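Local coordinates for protein RNA-dependent RNA polymerase (Qualyub virus, PDB 6DX1) that probably acts as a cysteine protease of the viral ovarian tumor (vOTU) family that removes ubiquitin from conjugated proteins, at residues K61-W72 against D84-K93. Residues are numbered along the deposited sequence; the frame is centred on the assembly and turned at random.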
loop_
_atom_site.group_PDB
_atom_site.type_symbol
_atom_site.label_atom_id
_atom_site.label_comp_id
_atom_site.label_asym_id
_atom_site.label_seq_id
_atom_site.Cartn_x
_atom_site.Cartn_y
_atom_site.Cartn_z
ATOM N N LYS A 61 9.178 6.210 4.811
ATOM C CA LYS A 61 9.614 7.002 3.662
ATOM C C LYS A 61 11.095 6.784 3.401
ATOM O O LYS A 61 11.513 6.613 2.248
ATOM C CB LYS A 61 9.323 8.492 3.888
ATOM C CG LYS A 61 7.849 8.789 4.112
ATOM C CD LYS A 61 7.532 10.285 4.095
ATOM C CE LYS A 61 7.612 10.849 2.680
ATOM N NZ LYS A 61 7.198 12.274 2.630
ATOM N N ASN A 62 11.897 6.748 4.473
ATOM C CA ASN A 62 13.337 6.526 4.350
ATOM C C ASN A 62 13.641 5.183 3.697
ATOM O O ASN A 62 14.513 5.090 2.826
ATOM C CB ASN A 62 14.001 6.579 5.729
ATOM C CG ASN A 62 14.165 7.984 6.259
ATOM O OD1 ASN A 62 14.138 8.959 5.508
ATOM N ND2 ASN A 62 14.354 8.092 7.575
ATOM N N MET A 63 12.968 4.116 4.138
ATOM C CA MET A 63 13.318 2.798 3.616
ATOM C C MET A 63 12.908 2.663 2.155
ATOM O O MET A 63 13.572 1.955 1.393
ATOM C CB MET A 63 12.702 1.682 4.472
ATOM C CG MET A 63 11.195 1.552 4.390
ATOM S SD MET A 63 10.543 0.238 5.462
ATOM C CE MET A 63 11.105 0.765 7.084
ATOM N N CYS A 64 11.852 3.363 1.739
ATOM C CA CYS A 64 11.485 3.374 0.322
ATOM C C CYS A 64 12.560 4.047 -0.524
ATOM O O CYS A 64 12.932 3.541 -1.588
ATOM C CB CYS A 64 10.144 4.086 0.128
ATOM S SG CYS A 64 8.725 3.114 0.699
ATOM N N ARG A 65 13.060 5.201 -0.072
ATOM C CA ARG A 65 14.115 5.881 -0.815
ATOM C C ARG A 65 15.360 5.017 -0.902
ATOM O O ARG A 65 16.009 4.953 -1.955
ATOM C CB ARG A 65 14.439 7.219 -0.150
ATOM C CG ARG A 65 13.419 8.295 -0.421
ATOM C CD ARG A 65 13.866 9.636 0.154
ATOM N NE ARG A 65 13.712 9.711 1.603
ATOM C CZ ARG A 65 12.643 10.214 2.218
ATOM N NH1 ARG A 65 11.628 10.691 1.507
ATOM N NH2 ARG A 65 12.588 10.246 3.543
ATOM N N GLU A 66 15.700 4.330 0.190
ATOM C CA GLU A 66 16.912 3.517 0.201
ATOM C C GLU A 66 16.797 2.326 -0.741
ATOM O O GLU A 66 17.759 1.992 -1.441
ATOM C CB GLU A 66 17.226 3.050 1.618
ATOM C CG GLU A 66 17.892 4.140 2.443
ATOM C CD GLU A 66 17.739 3.933 3.928
ATOM O OE1 GLU A 66 18.069 4.870 4.693
ATOM O OE2 GLU A 66 17.303 2.834 4.343
ATOM N N PHE A 67 15.632 1.665 -0.768
ATOM C CA PHE A 67 15.458 0.547 -1.692
ATOM C C PHE A 67 15.455 1.023 -3.140
ATOM O O PHE A 67 15.932 0.312 -4.034
ATOM C CB PHE A 67 14.169 -0.211 -1.373
ATOM C CG PHE A 67 14.066 -1.551 -2.054
ATOM C CD1 PHE A 67 14.821 -2.627 -1.611
ATOM C CD2 PHE A 67 13.199 -1.736 -3.123
ATOM C CE1 PHE A 67 14.718 -3.876 -2.225
ATOM C CE2 PHE A 67 13.093 -2.981 -3.740
ATOM C CZ PHE A 67 13.854 -4.048 -3.289
ATOM N N ALA A 68 14.914 2.213 -3.399
ATOM C CA ALA A 68 14.988 2.756 -4.750
ATOM C C ALA A 68 16.438 2.912 -5.192
ATOM O O ALA A 68 16.772 2.665 -6.359
ATOM C CB ALA A 68 14.253 4.094 -4.827
ATOM N N GLU A 69 17.317 3.307 -4.268
ATOM C CA GLU A 69 18.728 3.488 -4.608
ATOM C C GLU A 69 19.444 2.155 -4.797
ATOM O O GLU A 69 20.212 1.988 -5.753
ATOM C CB GLU A 69 19.421 4.320 -3.532
ATOM C CG GLU A 69 19.024 5.757 -3.551
ATOM C CD GLU A 69 19.135 6.398 -2.201
ATOM O OE1 GLU A 69 18.311 7.296 -1.952
ATOM O OE2 GLU A 69 20.020 6.009 -1.390
ATOM N N THR A 70 19.203 1.187 -3.913
ATOM C CA THR A 70 19.975 -0.049 -3.950
ATOM C C THR A 70 19.424 -1.053 -4.956
ATOM O O THR A 70 20.166 -1.929 -5.418
ATOM C CB THR A 70 20.020 -0.686 -2.556
ATOM O OG1 THR A 70 18.690 -1.008 -2.128
ATOM C CG2 THR A 70 20.655 0.276 -1.546
ATOM N N ASN A 71 18.145 -0.944 -5.304
ATOM C CA ASN A 71 17.459 -1.968 -6.082
ATOM C C ASN A 71 16.640 -1.345 -7.206
ATOM O O ASN A 71 15.584 -1.869 -7.578
ATOM C CB ASN A 71 16.571 -2.828 -5.178
ATOM C CG ASN A 71 17.371 -3.709 -4.233
ATOM O OD1 ASN A 71 18.028 -3.221 -3.311
ATOM N ND2 ASN A 71 17.313 -5.019 -4.456
ATOM N N TRP A 72 17.128 -0.235 -7.766
ATOM C CA TRP A 72 16.388 0.499 -8.791
ATOM C C TRP A 72 15.939 -0.403 -9.933
ATOM O O TRP A 72 14.825 -0.250 -10.453
ATOM C CB TRP A 72 17.257 1.635 -9.331
ATOM C CG TRP A 72 16.589 2.510 -10.339
ATOM C CD1 TRP A 72 16.864 2.575 -11.681
ATOM C CD2 TRP A 72 15.553 3.471 -10.097
ATOM N NE1 TRP A 72 16.060 3.511 -12.283
ATOM C CE2 TRP A 72 15.252 4.081 -11.334
ATOM C CE3 TRP A 72 14.856 3.881 -8.955
ATOM C CZ2 TRP A 72 14.272 5.067 -11.464
ATOM C CZ3 TRP A 72 13.885 4.865 -9.084
ATOM C CH2 TRP A 72 13.603 5.445 -10.331
ATOM N N ASP A 84 15.276 8.482 -11.975
ATOM C CA ASP A 84 16.376 7.797 -11.311
ATOM C C ASP A 84 16.135 7.865 -9.807
ATOM O O ASP A 84 15.227 8.575 -9.352
ATOM C CB ASP A 84 17.733 8.420 -11.698
ATOM C CG ASP A 84 17.716 9.940 -11.679
ATOM O OD1 ASP A 84 17.294 10.527 -10.662
ATOM O OD2 ASP A 84 18.150 10.549 -12.679
ATOM N N PRO A 85 16.908 7.121 -9.004
ATOM C CA PRO A 85 16.670 7.157 -7.548
ATOM C C PRO A 85 16.779 8.546 -6.948
ATOM O O PRO A 85 16.054 8.857 -5.996
ATOM C CB PRO A 85 17.746 6.220 -6.990
ATOM C CG PRO A 85 18.049 5.287 -8.099
ATOM C CD PRO A 85 17.910 6.098 -9.362
ATOM N N GLU A 86 17.660 9.395 -7.484
ATOM C CA GLU A 86 17.817 10.738 -6.942
ATOM C C GLU A 86 16.569 11.572 -7.194
ATOM O O GLU A 86 16.157 12.360 -6.334
ATOM C CB GLU A 86 19.062 11.401 -7.541
ATOM C CG GLU A 86 20.340 10.538 -7.477
ATOM C CD GLU A 86 20.374 9.445 -8.545
ATOM O OE1 GLU A 86 21.131 8.467 -8.401
ATOM O OE2 GLU A 86 19.636 9.571 -9.539
ATOM N N HIS A 87 15.950 11.401 -8.365
ATOM C CA HIS A 87 14.693 12.083 -8.658
ATOM C C HIS A 87 13.590 11.634 -7.702
ATOM O O HIS A 87 12.850 12.466 -7.166
ATOM C CB HIS A 87 14.299 11.832 -10.118
ATOM C CG HIS A 87 13.006 12.468 -10.529
ATOM N ND1 HIS A 87 12.270 12.024 -11.607
ATOM C CD2 HIS A 87 12.321 13.514 -10.011
ATOM C CE1 HIS A 87 11.182 12.762 -11.728
ATOM N NE2 HIS A 87 11.189 13.676 -10.775
ATOM N N TYR A 88 13.480 10.323 -7.458
ATOM C CA TYR A 88 12.476 9.846 -6.508
ATOM C C TYR A 88 12.725 10.403 -5.110
ATOM O O TYR A 88 11.786 10.835 -4.430
ATOM C CB TYR A 88 12.450 8.314 -6.471
ATOM C CG TYR A 88 11.538 7.797 -5.384
ATOM C CD1 TYR A 88 10.170 7.961 -5.487
ATOM C CD2 TYR A 88 12.051 7.200 -4.236
ATOM C CE1 TYR A 88 9.321 7.528 -4.489
ATOM C CE2 TYR A 88 11.208 6.756 -3.223
ATOM C CZ TYR A 88 9.840 6.935 -3.362
ATOM O OH TYR A 88 8.973 6.514 -2.378
ATOM N N ALA A 89 13.982 10.389 -4.658
ATOM C CA ALA A 89 14.295 10.901 -3.326
ATOM C C ALA A 89 13.935 12.374 -3.212
ATOM O O ALA A 89 13.393 12.813 -2.188
ATOM C CB ALA A 89 15.777 10.690 -3.013
ATOM N N ARG A 90 14.223 13.147 -4.264
ATOM C CA ARG A 90 13.924 14.573 -4.266
ATOM C C ARG A 90 12.432 14.825 -4.116
ATOM O O ARG A 90 12.014 15.649 -3.294
ATOM C CB ARG A 90 14.469 15.200 -5.560
ATOM C CG ARG A 90 13.943 16.575 -5.944
ATOM C CD ARG A 90 14.681 17.103 -7.182
ATOM N NE ARG A 90 15.966 16.415 -7.386
ATOM C CZ ARG A 90 16.269 15.707 -8.477
ATOM N NH1 ARG A 90 15.375 15.632 -9.446
ATOM N NH2 ARG A 90 17.435 15.060 -8.607
ATOM N N GLU A 91 11.610 14.108 -4.882
ATOM C CA GLU A 91 10.172 14.347 -4.844
ATOM C C GLU A 91 9.538 13.802 -3.570
ATOM O O GLU A 91 8.634 14.430 -3.007
ATOM C CB GLU A 91 9.509 13.733 -6.077
ATOM C CG GLU A 91 9.886 14.441 -7.369
ATOM C CD GLU A 91 9.383 15.868 -7.400
ATOM O OE1 GLU A 91 8.194 16.083 -7.093
ATOM O OE2 GLU A 91 10.182 16.775 -7.716
ATOM N N SER A 92 9.982 12.634 -3.098
ATOM C CA SER A 92 9.333 12.048 -1.934
ATOM C C SER A 92 9.653 12.799 -0.650
ATOM O O SER A 92 8.917 12.660 0.332
ATOM C CB SER A 92 9.718 10.572 -1.786
ATOM O OG SER A 92 11.105 10.420 -1.566
ATOM N N LYS A 93 10.733 13.588 -0.631
ATOM C CA LYS A 93 11.033 14.421 0.527
ATOM C C LYS A 93 10.235 15.715 0.539
ATOM O O LYS A 93 10.257 16.429 1.548
ATOM C CB LYS A 93 12.527 14.755 0.568
ATOM C CG LYS A 93 13.422 13.609 0.977
ATOM C CD LYS A 93 14.880 13.959 0.722
ATOM C CE LYS A 93 15.822 12.899 1.255
ATOM N NZ LYS A 93 17.189 13.068 0.673
HETATM O O HOH W 1 9.444 7.734 0.330
#
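Arg65 and Lys61 supply the two direct hydrogen bonds across this contact, both to Ser92. Arg65 NH1 donates to Ser92 OG over 3.1 Å, and an N-H...O angle of 162° with the acceptor near the guanidinium plane marks a nearly straight, in-plane bond. Asn62 OD1 accepts from Arg65 NH2 at 2.8 Å, so two bonds fix the rotation of the guanidinium, whose opposite faces carry Lys61 O and Lys93 CG. Ser92 OG in turn donates to Tyr88 O, within its own helix. Lys61 bends at chi3 to bring NZ 2.9 Å from Ser92 O, thereby tying down a carbonyl at the C-terminal part of helix 85-92. A water donates to both Lys61 O and Tyr88 OH.

Much of the remaining contact is apolar or CH-pi packing. The Tyr88 ring, its CG turned away from the backbone N, reaches helix 61-70, where CD2 lies 3.9 Å from Ala68 CB and the ring edge faces Arg65 CA. Ala89 admits the Arg65 chain closely: CD lies 3.7 Å from Ala89 CA. At the other end the Pro85 ring lies over one face of Trp72, a CH-pi contact in which CD sits 3.8 Å from the six-membered ring centroid, 19° off its normal. Asp84, the N-cap of helix 85-92 through the capping bond that its OD1 accepts from His87 N, lays its CA over the same face.

The axes of 61-70 and 85-92 run antiparallel (168°) and approach to 9.1 Å, pairing two helices within the OTU-like protease region. Helix 57-70 also packs on helices 41-51 and 101-111, and Tyr88 OH bonds to Glu103 of the latter, linking helix 85-92 to it as well.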